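Local coordinates for CaaX farnesyltransferase beta subunit Ram1 (Aspergillus fumigatus, PDB 4L9P), which probably binds the CaaX peptide as the zinc-dependent beta subunit of the heterodimer that transfers a farnesyl group from farnesyl diphosphate to a cysteine near the substrate protein's C-terminus, at residues V155-A160 / P429-T434; R151-Y156 / H199-Y204; Y132-L137 / L165-T170; C413-C416 / G420-D423; S111-F116 / R126-E131. All blocks are in the same frame, centred on the assembly; numbering follows the deposited sequence. Where two conformers were deposited one is given.

Interaction 1 (V155-A160 / P429-T434); sequences VYWALA and PDSYHT. With ZN (zinc ion), chain J; EDO (1,2-ethanediol), chain M.
Trp157 lays one face of its indole against the first turn of helix 431-444, and Tyr432 lies over that face. Tyr432 CB sits 3.6 Å from the centroid of the six-membered ring, almost on the ring normal, a CH-pi contact over the centre. The phenol then leans out edge-first: Tyr432 CD1 comes within 3.5 Å of Trp157 CZ2, with the two planes at 78°, an offset edge-to-face pair. Nearer the backbone, Trp157 CB packs on Ser431 O at 3.5 Å.

This buried side is tight; the other flank, at Ser431, is partly exposed and looser. There Ser431 OG lies at the indole edge, 3.7 Å from Trp157 CE3, and a 1,2-ethanediol, probably from the crystallisation liquor, hydrogen-bonds to both OG and N of Ser431.

Beyond the tyrosine the turn becomes the zinc site. Asp430 is the N-cap: with CG between its own N and carbonyl carbon (chi1 58°), OD1 accepts from His433 N at 2.7 Å. OD2 takes His433 ND1 at 3.0 Å, nearly in the imidazole plane, which fixes the ring's rotation while NE2 binds zinc at 2.0 Å. Asp365 and Cys367 are further zinc ligands, and Tyr432 also touches the bound FII.

Helix 151-164 thus meets the start of helix 431-444 within the alpha-alpha toroid, with Trp153 and Tyr436 also against Trp157 and helix 126-135 packed on Thr434.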
# COMPACT_ATOMS: atom_id res chain seq x y z
N VAL B 155 4.24 -12.20 -13.93
CA VAL B 155 4.76 -11.69 -15.22
C VAL B 155 5.23 -10.24 -15.07
O VAL B 155 6.36 -9.90 -15.43
CB VAL B 155 3.70 -11.79 -16.35
CG1 VAL B 155 4.26 -11.14 -17.62
CG2 VAL B 155 3.34 -13.27 -16.59
N TYR B 156 4.39 -9.40 -14.47
CA TYR B 156 4.74 -8.01 -14.28
C TYR B 156 6.00 -7.85 -13.43
O TYR B 156 6.88 -7.06 -13.79
CB TYR B 156 3.56 -7.25 -13.64
CG TYR B 156 4.01 -5.90 -13.14
CD1 TYR B 156 4.32 -4.80 -14.03
CD2 TYR B 156 4.17 -5.70 -11.76
CE1 TYR B 156 4.82 -3.57 -13.49
CE2 TYR B 156 4.66 -4.48 -11.24
CZ TYR B 156 4.95 -3.43 -12.12
OH TYR B 156 5.42 -2.25 -11.61
N TRP B 157 6.06 -8.50 -12.27
CA TRP B 157 7.22 -8.28 -11.36
C TRP B 157 8.51 -8.66 -12.06
O TRP B 157 9.56 -7.97 -11.92
CB TRP B 157 7.10 -9.16 -10.08
CG TRP B 157 5.92 -8.73 -9.23
CD1 TRP B 157 5.49 -7.45 -9.00
CD2 TRP B 157 5.10 -9.59 -8.44
NE1 TRP B 157 4.38 -7.48 -8.16
CE2 TRP B 157 4.13 -8.78 -7.81
CE3 TRP B 157 5.07 -10.99 -8.24
CZ2 TRP B 157 3.13 -9.32 -6.98
CZ3 TRP B 157 4.07 -11.53 -7.40
CH2 TRP B 157 3.13 -10.67 -6.79
N ALA B 158 8.50 -9.77 -12.80
CA ALA B 158 9.74 -10.21 -13.50
C ALA B 158 10.07 -9.24 -14.64
O ALA B 158 11.24 -8.85 -14.78
CB ALA B 158 9.55 -11.63 -14.01
N LEU B 159 9.09 -8.84 -15.47
CA LEU B 159 9.44 -7.91 -16.56
C LEU B 159 9.93 -6.57 -16.00
O LEU B 159 10.87 -5.99 -16.55
CB LEU B 159 8.22 -7.67 -17.46
CG LEU B 159 7.79 -8.88 -18.27
CD1 LEU B 159 6.46 -8.56 -18.97
CD2 LEU B 159 8.92 -9.26 -19.31
N ALA B 160 9.27 -6.07 -14.97
CA ALA B 160 9.70 -4.81 -14.37
C ALA B 160 11.13 -4.92 -13.83
O ALA B 160 11.95 -4.03 -14.10
CB ALA B 160 8.74 -4.43 -13.20
N PRO B 429 14.09 -14.81 -0.92
CA PRO B 429 13.63 -13.84 -1.93
C PRO B 429 12.38 -14.30 -2.63
O PRO B 429 12.00 -15.49 -2.61
CB PRO B 429 14.76 -13.85 -2.97
CG PRO B 429 15.34 -15.29 -2.86
CD PRO B 429 15.24 -15.60 -1.37
N ASP B 430 11.76 -13.34 -3.29
CA ASP B 430 10.70 -13.68 -4.24
C ASP B 430 10.69 -12.58 -5.30
O ASP B 430 11.33 -11.53 -5.14
CB ASP B 430 9.34 -13.87 -3.52
CG ASP B 430 8.92 -12.62 -2.76
OD1 ASP B 430 8.79 -11.58 -3.33
OD2 ASP B 430 8.66 -12.71 -1.58
N SER B 431 9.93 -12.79 -6.38
CA SER B 431 10.06 -11.82 -7.46
C SER B 431 9.32 -10.50 -7.17
O SER B 431 9.66 -9.46 -7.71
CB SER B 431 9.63 -12.44 -8.79
OG SER B 431 8.26 -12.76 -8.78
N TYR B 432 8.33 -10.56 -6.25
CA TYR B 432 7.65 -9.32 -5.78
C TYR B 432 8.66 -8.45 -5.04
O TYR B 432 8.78 -7.22 -5.33
CB TYR B 432 6.46 -9.71 -4.86
CG TYR B 432 5.93 -8.64 -3.99
CD1 TYR B 432 4.92 -7.75 -4.44
CD2 TYR B 432 6.43 -8.46 -2.70
CE1 TYR B 432 4.45 -6.73 -3.62
CE2 TYR B 432 5.95 -7.46 -1.86
CZ TYR B 432 4.97 -6.59 -2.32
OH TYR B 432 4.56 -5.58 -1.47
N HIS B 433 9.39 -9.02 -4.06
CA HIS B 433 10.40 -8.26 -3.33
C HIS B 433 11.55 -7.84 -4.25
O HIS B 433 12.14 -6.77 -4.03
CB HIS B 433 10.86 -9.02 -2.09
CG HIS B 433 9.83 -8.90 -0.99
ND1 HIS B 433 8.91 -9.90 -0.71
CD2 HIS B 433 9.56 -7.86 -0.17
CE1 HIS B 433 8.08 -9.45 0.24
NE2 HIS B 433 8.45 -8.21 0.57
N THR B 434 11.88 -8.65 -5.23
CA THR B 434 12.95 -8.30 -6.16
C THR B 434 12.49 -7.09 -7.00
O THR B 434 13.23 -6.07 -7.11
CB THR B 434 13.27 -9.50 -7.09
OG1 THR B 434 13.70 -10.58 -6.28
CG2 THR B 434 14.37 -9.13 -8.08
ZN ZN J . 7.27 -6.95 1.64
C1 EDO M . 6.96 -15.71 -7.42
O1 EDO M . 6.53 -14.36 -7.23
C2 EDO M . 8.00 -16.24 -6.49
O2 EDO M . 9.17 -15.45 -6.66

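Interaction 2 (R151-Y156 / H199-Y204); sequences RPWMVY and HVASSY
The wall of the isoprenoid pocket includes Trp153, whose indole reaches from helix 151-164 to the first turn of helix 200-213. Ala201 CB sits off the NE1/CZ2 border of the indole, 3.7 Å from Trp153 NE1, while Ala201 O lies over one face, toward the rim. At the far end of the indole, Trp153 CH2 meets Tyr204 CD2 at 3.5 Å. The two rings meet obliquely, their planes at 58°. Tyr204 CG is anti to the backbone N (chi1 167°), which swings the phenol out from its helix to the end of the indole.

Both helices belong to the alpha-alpha toroid and run roughly the same way, their short segments 8.5 Å apart at an angle of 30°. They come close at Pro152, where CG packs on Ser202 CB at 3.8 Å and CB faces Ser202 O. A water joins the two tyrosine hydroxyls, 2.9 Å from Tyr156 OH and 2.9 Å from Tyr204 OH; Tyr204 OH is also bonded to Tyr255, and Tyr156 OH to Val499 O.

His199 caps helix 200-213, ND1 accepting from Ala201 N at 2.9 Å in the imidazole plane, which holds the ring against the helix start. Tyr88 of the alpha subunit Ram2 meets His199 edge-to-face, and Trp153, His199 and Ala201 all pack on the bound peptide.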
# COMPACT_ATOMS: atom_id res chain seq x y z
N ARG B 151 -0.82 -14.99 -11.24
CA ARG B 151 0.05 -15.23 -12.39
C ARG B 151 0.34 -13.94 -13.18
O ARG B 151 1.47 -13.70 -13.55
CB ARG B 151 -0.45 -16.36 -13.26
CG ARG B 151 -0.12 -17.71 -12.59
CD ARG B 151 -0.51 -18.91 -13.47
NE ARG B 151 0.17 -18.78 -14.77
CZ ARG B 151 -0.41 -18.76 -15.95
NH1 ARG B 151 -1.74 -18.94 -16.06
NH2 ARG B 151 0.35 -18.64 -17.04
N PRO B 152 -0.65 -13.07 -13.39
CA PRO B 152 -0.28 -11.81 -14.10
C PRO B 152 0.70 -10.97 -13.33
O PRO B 152 1.60 -10.36 -13.96
CB PRO B 152 -1.62 -11.10 -14.30
CG PRO B 152 -2.62 -12.29 -14.38
CD PRO B 152 -2.12 -13.26 -13.29
N TRP B 153 0.54 -10.94 -11.99
CA TRP B 153 1.56 -10.26 -11.18
C TRP B 153 2.95 -10.84 -11.39
O TRP B 153 3.94 -10.10 -11.45
CB TRP B 153 1.26 -10.33 -9.70
CG TRP B 153 0.25 -9.36 -9.20
CD1 TRP B 153 -0.88 -9.66 -8.49
CD2 TRP B 153 0.35 -7.93 -9.20
NE1 TRP B 153 -1.50 -8.50 -8.09
CE2 TRP B 153 -0.78 -7.42 -8.53
CE3 TRP B 153 1.30 -7.03 -9.68
CZ2 TRP B 153 -1.00 -6.06 -8.32
CZ3 TRP B 153 1.07 -5.64 -9.49
CH2 TRP B 153 -0.06 -5.20 -8.81
N MET B 154 3.08 -12.17 -11.43
CA MET B 154 4.43 -12.77 -11.58
C MET B 154 5.07 -12.37 -12.91
O MET B 154 6.31 -12.23 -13.00
CB MET B 154 4.37 -14.30 -11.43
CG MET B 154 3.68 -14.68 -10.11
SD MET B 154 3.15 -16.37 -10.02
CE MET B 154 4.77 -16.90 -10.10
N VAL B 155 4.24 -12.20 -13.93
CA VAL B 155 4.76 -11.69 -15.22
C VAL B 155 5.23 -10.24 -15.07
O VAL B 155 6.36 -9.90 -15.43
CB VAL B 155 3.70 -11.79 -16.35
CG1 VAL B 155 4.26 -11.14 -17.62
CG2 VAL B 155 3.34 -13.27 -16.59
N TYR B 156 4.39 -9.40 -14.47
CA TYR B 156 4.74 -8.01 -14.28
C TYR B 156 6.00 -7.85 -13.43
O TYR B 156 6.88 -7.06 -13.79
CB TYR B 156 3.56 -7.25 -13.64
CG TYR B 156 4.01 -5.90 -13.14
CD1 TYR B 156 4.32 -4.80 -14.03
CD2 TYR B 156 4.17 -5.70 -11.76
CE1 TYR B 156 4.82 -3.57 -13.49
CE2 TYR B 156 4.66 -4.48 -11.24
CZ TYR B 156 4.95 -3.43 -12.12
OH TYR B 156 5.42 -2.25 -11.61
N HIS B 199 -10.22 -8.94 -12.48
CA HIS B 199 -9.85 -8.30 -11.20
C HIS B 199 -8.98 -7.13 -11.58
O HIS B 199 -8.12 -7.23 -12.50
CB HIS B 199 -9.06 -9.35 -10.37
CG HIS B 199 -8.76 -8.94 -8.95
ND1 HIS B 199 -7.88 -7.91 -8.60
CD2 HIS B 199 -9.25 -9.43 -7.77
CE1 HIS B 199 -7.80 -7.84 -7.28
NE2 HIS B 199 -8.61 -8.76 -6.75
N VAL B 200 -9.13 -6.01 -10.89
CA VAL B 200 -8.35 -4.84 -11.27
C VAL B 200 -6.83 -5.04 -11.08
O VAL B 200 -6.05 -4.42 -11.82
CB VAL B 200 -8.73 -3.56 -10.48
CG1 VAL B 200 -10.13 -3.25 -10.71
CG2 VAL B 200 -8.43 -3.67 -8.98
N ALA B 201 -6.41 -5.87 -10.12
CA ALA B 201 -4.96 -6.05 -9.93
C ALA B 201 -4.33 -6.86 -11.05
O ALA B 201 -3.23 -6.56 -11.53
CB ALA B 201 -4.67 -6.68 -8.55
N SER B 202 -5.01 -7.92 -11.48
CA SER B 202 -4.50 -8.68 -12.61
C SER B 202 -4.60 -7.87 -13.89
O SER B 202 -3.77 -8.03 -14.79
CB SER B 202 -5.23 -10.04 -12.78
OG SER B 202 -6.59 -9.95 -12.43
N SER B 203 -5.61 -7.00 -14.02
CA SER B 203 -5.69 -6.16 -15.20
C SER B 203 -4.59 -5.11 -15.21
O SER B 203 -3.98 -4.86 -16.27
CB SER B 203 -7.08 -5.49 -15.19
OG SER B 203 -8.11 -6.43 -15.47
N TYR B 204 -4.29 -4.53 -14.05
CA TYR B 204 -3.17 -3.60 -13.93
C TYR B 204 -1.86 -4.30 -14.30
O TYR B 204 -1.06 -3.81 -15.10
CB TYR B 204 -3.19 -3.11 -12.49
CG TYR B 204 -1.97 -2.36 -12.00
CD1 TYR B 204 -1.90 -0.97 -12.05
CD2 TYR B 204 -0.89 -3.03 -11.41
CE1 TYR B 204 -0.82 -0.26 -11.52
CE2 TYR B 204 0.17 -2.35 -10.84
CZ TYR B 204 0.20 -0.96 -10.91
OH TYR B 204 1.29 -0.33 -10.35
O HOH W 1 3.61 -1.74 -9.43

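Interaction 3 (Y132-L137 / L165-T170); sequences YLYDSL and LGEDVT
Tyr134 reaches from helix 126-135 across to the loop at 165-170 and donates a hydrogen bond to Glu167, a short 2.5 Å from Tyr134 OH to Glu167 OE1. The acceptor lies close to the plane of the phenol ring and receives the bond through its anti lone pair, on the side away from the other carboxylate oxygen. Ring and carboxylate stand nearly perpendicular, 79° apart. Glu167 manages this by a bend at chi2 (-73°), which turns the carboxylate back toward the hydroxyl, bringing CG within 3.5 Å of Tyr134 OH.

The hydroxyl has more partners. A water 2.8 Å away donates to it and also to Asp168 O, so the loop backbone is tied in, and Arg171 NH2 bonds to the same hydroxyl oxygen of Tyr134. Alongside, Leu133 CD1 touches Leu165 CD1 at 3.7 Å, a small apolar contact on the buried side.

Farther out the loop is shaped by its own turns. Gly166, with positive phi, closes the preceding helix in a Schellman motif, and Asp168 OD1 accepts from Thr170 N in an Asx turn. The loop links helix 151-164 to helix 173-183 in the alpha-alpha toroid; Leu162 of the former packs on Leu133 and Tyr134, while Leu438 of helix 431-444 lies against Leu165.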
# COMPACT_ATOMS: atom_id res chain seq x y z
N TYR B 132 17.79 -14.78 -11.64
CA TYR B 132 16.66 -15.06 -10.78
C TYR B 132 15.36 -14.65 -11.49
O TYR B 132 14.37 -15.39 -11.45
CB TYR B 132 16.83 -14.31 -9.46
CG TYR B 132 15.74 -14.59 -8.49
CD1 TYR B 132 15.82 -15.70 -7.64
CD2 TYR B 132 14.61 -13.75 -8.41
CE1 TYR B 132 14.81 -16.00 -6.74
CE2 TYR B 132 13.57 -14.05 -7.50
CZ TYR B 132 13.70 -15.17 -6.66
OH TYR B 132 12.69 -15.46 -5.78
N LEU B 133 15.33 -13.45 -12.09
CA LEU B 133 14.09 -12.94 -12.68
C LEU B 133 13.73 -13.71 -13.95
O LEU B 133 12.55 -14.00 -14.19
CB LEU B 133 14.28 -11.46 -12.99
CG LEU B 133 14.26 -10.53 -11.75
CD1 LEU B 133 14.96 -9.15 -12.10
CD2 LEU B 133 12.83 -10.35 -11.28
N TYR B 134 14.73 -14.05 -14.79
CA TYR B 134 14.43 -14.91 -15.92
C TYR B 134 13.88 -16.26 -15.46
O TYR B 134 12.89 -16.78 -16.00
CB TYR B 134 15.67 -15.13 -16.82
CG TYR B 134 15.96 -13.95 -17.74
CD1 TYR B 134 15.05 -13.58 -18.74
CD2 TYR B 134 17.14 -13.20 -17.63
CE1 TYR B 134 15.31 -12.53 -19.60
CE2 TYR B 134 17.40 -12.11 -18.49
CZ TYR B 134 16.47 -11.78 -19.44
OH TYR B 134 16.67 -10.71 -20.33
N ASP B 135 14.49 -16.85 -14.45
CA ASP B 135 13.97 -18.15 -13.97
C ASP B 135 12.54 -18.01 -13.45
O ASP B 135 11.76 -18.96 -13.54
CB ASP B 135 14.83 -18.73 -12.83
CG ASP B 135 16.18 -19.22 -13.30
OD1 ASP B 135 16.39 -19.32 -14.52
OD2 ASP B 135 17.03 -19.55 -12.43
N SER B 136 12.18 -16.83 -12.93
CA SER B 136 10.89 -16.68 -12.26
C SER B 136 9.76 -16.65 -13.27
O SER B 136 8.59 -16.74 -12.90
CB SER B 136 10.86 -15.39 -11.41
OG SER B 136 10.64 -14.25 -12.22
N LEU B 137 10.10 -16.54 -14.55
CA LEU B 137 9.09 -16.53 -15.61
C LEU B 137 8.79 -17.91 -16.14
O LEU B 137 7.97 -18.05 -17.06
CB LEU B 137 9.53 -15.65 -16.80
CG LEU B 137 9.38 -14.16 -16.49
CD1 LEU B 137 10.24 -13.30 -17.46
CD2 LEU B 137 7.88 -13.74 -16.42
N LEU B 165 16.89 -3.48 -14.59
CA LEU B 165 18.28 -3.93 -14.76
C LEU B 165 18.82 -3.71 -16.18
O LEU B 165 19.98 -4.05 -16.43
CB LEU B 165 18.37 -5.41 -14.40
CG LEU B 165 18.29 -5.63 -12.89
CD1 LEU B 165 17.95 -7.08 -12.60
CD2 LEU B 165 19.63 -5.25 -12.15
N GLY B 166 18.01 -3.16 -17.08
CA GLY B 166 18.54 -2.74 -18.38
C GLY B 166 18.36 -3.74 -19.47
O GLY B 166 19.00 -3.57 -20.55
N GLU B 167 17.53 -4.78 -19.27
CA GLU B 167 17.23 -5.71 -20.36
C GLU B 167 16.24 -5.15 -21.35
O GLU B 167 15.35 -4.34 -20.99
CB GLU B 167 16.70 -7.04 -19.86
CG GLU B 167 17.62 -7.69 -18.84
CD GLU B 167 18.87 -8.24 -19.49
OE1 GLU B 167 18.83 -9.40 -19.99
OE2 GLU B 167 19.90 -7.51 -19.53
N ASP B 168 16.34 -5.64 -22.58
CA ASP B 168 15.34 -5.34 -23.59
C ASP B 168 14.34 -6.49 -23.48
O ASP B 168 14.71 -7.61 -23.70
CB ASP B 168 16.01 -5.38 -24.98
CG ASP B 168 15.05 -5.22 -26.11
OD1 ASP B 168 13.83 -5.17 -25.95
OD2 ASP B 168 15.55 -5.16 -27.24
N VAL B 169 13.08 -6.22 -23.10
CA VAL B 169 12.11 -7.30 -22.92
C VAL B 169 11.18 -7.47 -24.14
O VAL B 169 10.17 -8.17 -24.06
CB VAL B 169 11.28 -7.14 -21.63
CG1 VAL B 169 12.21 -7.18 -20.39
CG2 VAL B 169 10.47 -5.86 -21.66
N THR B 170 11.53 -6.82 -25.26
CA THR B 170 10.81 -6.97 -26.54
C THR B 170 10.61 -8.43 -26.89
O THR B 170 9.60 -8.80 -27.46
CB THR B 170 11.61 -6.30 -27.72
OG1 THR B 170 11.70 -4.92 -27.42
CG2 THR B 170 10.88 -6.47 -29.04
O HOH W 2 14.78 -10.04 -22.26

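Interaction 4 (C413-C416 / G420-D423); sequences CCQC and GLRD
Arg422 grips Cys413 O side-on with two nitrogens, NH2 at 2.9 Å and NE at 3.0 Å from that one oxygen. The acceptor is close to the guanidinium plane, but NH2 stands well above the plane of the carbonyl. The arginine leaves its backbone with CG between N and the carbonyl carbon (chi1 62°), then runs extended to NE, which carries the guanidinium across to the end of helix 403-413. Gln415 O lies over one face of the group, and a water bridges that oxygen to NH2.

Two backbone bonds join the two segments: Arg422 N to Cys414 O at 2.9 Å, and Cys416 N to Gly420 O at 2.9 Å, the straighter of the two. Together they flank a single beta bridge, Gln415 with Leu421, in a short hairpin-like turn of the loop between helices 403-413 and 431-444. Leu421 CA adds a C-H...O contact to Cys414 O.

Outside this polar frame, Gln415 CG runs beside Leu421 CD2 at 4.0 Å. The amide of Gln415 is held by His129 NE2, which bonds to OE1. At the far end Asp423 packs on Asp365 and His433, its side chain about 4 Å from the bound zinc at the nearest atoms.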
# COMPACT_ATOMS: atom_id res chain seq x y z
N CYS B 413 21.37 -5.18 2.83
CA CYS B 413 20.54 -6.08 3.62
C CYS B 413 19.56 -6.90 2.81
O CYS B 413 19.10 -7.96 3.30
CB CYS B 413 19.72 -5.33 4.68
SG CYS B 413 20.76 -4.50 5.91
N CYS B 414 19.18 -6.46 1.60
CA CYS B 414 18.06 -7.14 0.90
C CYS B 414 18.51 -7.98 -0.28
O CYS B 414 17.67 -8.54 -0.97
CB CYS B 414 17.03 -6.13 0.40
SG CYS B 414 16.15 -5.32 1.77
N GLN B 415 19.82 -8.11 -0.52
CA GLN B 415 20.25 -8.98 -1.60
C GLN B 415 20.53 -10.41 -1.14
O GLN B 415 21.26 -10.63 -0.16
CB GLN B 415 21.55 -8.46 -2.24
CG GLN B 415 21.39 -7.03 -2.80
CD GLN B 415 22.57 -6.71 -3.73
OE1 GLN B 415 22.53 -7.07 -4.91
NE2 GLN B 415 23.56 -6.03 -3.19
N CYS B 416 19.97 -11.38 -1.84
CA CYS B 416 20.22 -12.79 -1.53
C CYS B 416 21.38 -13.31 -2.35
O CYS B 416 21.43 -13.14 -3.57
CB CYS B 416 18.99 -13.62 -1.83
SG CYS B 416 17.62 -12.98 -0.92
N GLY B 420 18.04 -12.57 -6.49
CA GLY B 420 16.76 -12.14 -5.93
C GLY B 420 17.00 -11.19 -4.76
O GLY B 420 18.05 -11.20 -4.07
N LEU B 421 15.98 -10.39 -4.49
CA LEU B 421 15.99 -9.55 -3.28
C LEU B 421 14.82 -9.94 -2.38
O LEU B 421 13.87 -10.63 -2.81
CB LEU B 421 15.96 -8.03 -3.59
CG LEU B 421 17.29 -7.57 -4.30
CD1 LEU B 421 17.13 -7.65 -5.86
CD2 LEU B 421 17.67 -6.14 -3.86
N ARG B 422 14.92 -9.52 -1.13
CA ARG B 422 14.02 -10.01 -0.08
C ARG B 422 13.48 -8.86 0.74
O ARG B 422 13.97 -7.71 0.74
CB ARG B 422 14.81 -11.01 0.82
CG ARG B 422 16.01 -10.33 1.52
CD ARG B 422 16.93 -11.36 2.21
NE ARG B 422 18.13 -10.70 2.71
CZ ARG B 422 19.34 -11.27 2.67
NH1 ARG B 422 19.46 -12.55 2.29
NH2 ARG B 422 20.39 -10.57 3.09
N ASP B 423 12.45 -9.23 1.52
CA ASP B 423 11.88 -8.32 2.50
C ASP B 423 12.89 -7.82 3.50
O ASP B 423 13.12 -6.62 3.67
CB ASP B 423 10.68 -9.12 3.12
CG ASP B 423 10.23 -8.68 4.51
OD1 ASP B 423 10.69 -7.68 5.05
OD2 ASP B 423 9.32 -9.37 5.06
O HOH W 3 22.99 -11.80 2.22

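Interaction 5 (S111-F116 / R126-E131); sequences SQKGPF and RKDHLE
Lys113 and Asp128 approach from opposite directions and form a salt bridge, Lys113 NZ to Asp128 OD2 at 2.7 Å. The lysine comes out straight: beyond CG its chain is extended all the way to NZ (chi4 -167°), so the ammonium is held at full stretch from the loop. Asp128 turns its carboxylate outward from the helix to receive it. NZ arrives on the syn side of OD2, 15° out of the carboxylate plane, and remains 3.5 Å from OD1, so the pairing is one-sided. The last methylene follows, Lys113 CE lying 3.4 Å from Asp128 OD2.

The backbones are well separated, with 10.8 Å between the CA atoms of Lys113 and Asp128, so the side chains alone span the gap. Both are partly exposed, on the surface and away from the zinc and isoprenoid sites. The bridge ties the loop after helix 89-105 to the first turns of helix 126-135. Gln125, just before the helix, also packs on Lys113, and His129 within it reaches inward to Gln415 and Gly420.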
# COMPACT_ATOMS: atom_id res chain seq x y z
N SER B 111 27.74 -13.89 3.98
CA SER B 111 26.90 -14.13 2.81
C SER B 111 27.09 -13.03 1.75
O SER B 111 26.55 -13.15 0.65
CB SER B 111 25.41 -14.12 3.22
OG SER B 111 25.02 -12.84 3.71
N GLN B 112 27.79 -11.94 2.07
CA GLN B 112 27.78 -10.76 1.16
C GLN B 112 28.87 -10.87 0.12
O GLN B 112 29.97 -11.26 0.43
CB GLN B 112 27.94 -9.46 1.93
CG GLN B 112 26.77 -9.21 2.90
CD GLN B 112 27.01 -8.00 3.74
OE1 GLN B 112 27.88 -7.99 4.60
NE2 GLN B 112 26.25 -6.93 3.48
N LYS B 113 28.54 -10.51 -1.10
CA LYS B 113 29.51 -10.42 -2.20
C LYS B 113 29.85 -8.96 -2.47
O LYS B 113 28.95 -8.10 -2.47
CB LYS B 113 28.88 -10.97 -3.47
CG LYS B 113 28.32 -12.37 -3.39
CD LYS B 113 27.86 -12.74 -4.82
CE LYS B 113 27.04 -13.96 -4.85
NZ LYS B 113 26.97 -14.31 -6.30
N GLY B 114 31.13 -8.68 -2.75
CA GLY B 114 31.54 -7.35 -3.19
C GLY B 114 31.41 -7.16 -4.70
O GLY B 114 30.66 -7.88 -5.39
N PRO B 115 32.07 -6.14 -5.24
CA PRO B 115 32.94 -5.22 -4.50
C PRO B 115 32.19 -4.25 -3.63
O PRO B 115 31.02 -3.86 -3.89
CB PRO B 115 33.63 -4.42 -5.62
CG PRO B 115 32.61 -4.46 -6.72
CD PRO B 115 31.96 -5.80 -6.66
N PHE B 116 32.85 -3.87 -2.55
CA PHE B 116 32.31 -2.87 -1.64
C PHE B 116 32.79 -1.51 -2.01
O PHE B 116 34.00 -1.31 -2.21
CB PHE B 116 32.66 -3.17 -0.19
CG PHE B 116 32.06 -4.43 0.33
CD1 PHE B 116 32.62 -5.67 0.02
CD2 PHE B 116 30.93 -4.36 1.13
CE1 PHE B 116 32.04 -6.85 0.52
CE2 PHE B 116 30.35 -5.54 1.65
CZ PHE B 116 30.89 -6.78 1.31
N ARG B 126 23.97 -7.64 -10.26
CA ARG B 126 23.10 -7.59 -11.43
C ARG B 126 22.94 -8.94 -12.12
O ARG B 126 21.82 -9.35 -12.41
CB ARG B 126 23.61 -6.57 -12.48
CG ARG B 126 23.88 -5.18 -11.88
CD ARG B 126 24.42 -4.03 -12.89
NE ARG B 126 23.37 -3.66 -13.80
CZ ARG B 126 22.79 -2.50 -13.84
NH1 ARG B 126 23.22 -1.47 -13.12
NH2 ARG B 126 21.79 -2.39 -14.67
N LYS B 127 24.05 -9.64 -12.35
CA LYS B 127 23.91 -10.91 -13.04
C LYS B 127 23.10 -11.93 -12.22
O LYS B 127 22.25 -12.66 -12.75
CB LYS B 127 25.33 -11.45 -13.39
CG LYS B 127 25.33 -12.88 -13.81
CD LYS B 127 26.76 -13.34 -14.18
CE LYS B 127 26.80 -14.83 -14.51
NZ LYS B 127 28.21 -15.09 -14.97
N ASP B 128 23.32 -11.96 -10.91
CA ASP B 128 22.56 -12.87 -10.07
C ASP B 128 21.06 -12.54 -10.14
O ASP B 128 20.20 -13.46 -10.21
CB ASP B 128 22.96 -12.77 -8.60
CG ASP B 128 24.38 -13.29 -8.32
OD1 ASP B 128 24.90 -14.09 -9.12
OD2 ASP B 128 24.93 -12.90 -7.25
N HIS B 129 20.73 -11.26 -10.06
CA HIS B 129 19.29 -10.90 -10.11
C HIS B 129 18.65 -11.12 -11.47
O HIS B 129 17.48 -11.54 -11.52
CB HIS B 129 19.10 -9.46 -9.64
CG HIS B 129 19.65 -9.24 -8.26
ND1 HIS B 129 19.46 -10.16 -7.24
CD2 HIS B 129 20.42 -8.23 -7.75
CE1 HIS B 129 20.09 -9.72 -6.15
NE2 HIS B 129 20.66 -8.55 -6.43
N LEU B 130 19.39 -10.88 -12.55
CA LEU B 130 18.86 -11.17 -13.88
C LEU B 130 18.51 -12.67 -13.97
O LEU B 130 17.45 -13.02 -14.45
CB LEU B 130 19.91 -10.88 -15.00
CG LEU B 130 20.10 -9.38 -15.23
CD1 LEU B 130 21.32 -9.16 -16.13
CD2 LEU B 130 18.91 -8.74 -15.90
N GLU B 131 19.43 -13.54 -13.55
CA GLU B 131 19.12 -14.96 -13.66
C GLU B 131 17.91 -15.36 -12.82
O GLU B 131 17.07 -16.18 -13.27
CB GLU B 131 20.35 -15.80 -13.31
CG GLU B 131 21.51 -15.55 -14.27
CD GLU B 131 22.75 -16.34 -13.92
OE1 GLU B 131 22.66 -17.17 -12.98
OE2 GLU B 131 23.81 -16.16 -14.60

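Interactions 1 to 4 lie wholly within the alpha-alpha toroid range, and interaction 5 has its helical half there. Along the chain, interaction 5 closes first, interaction 3 opens next, and interactions 1 and 2 then start from overlapping parts of helix 151-164, their centres 12 Å apart. Interaction 3 shares helix 126-135 with interaction 5 (centres 16 Å apart), and its segments alternate with those of interactions 1 and 2. Interaction 4 comes late, between the halves of interaction 1, touching it through Thr434 and Leu421. His129 joins interactions 4 and 5, whose centres are 10 Å apart. Interaction 1 holds a zinc ligand and an isoprenoid-pocket residue, interaction 2 another pocket residue; interactions 3 and 5 join loops to helix 126-135.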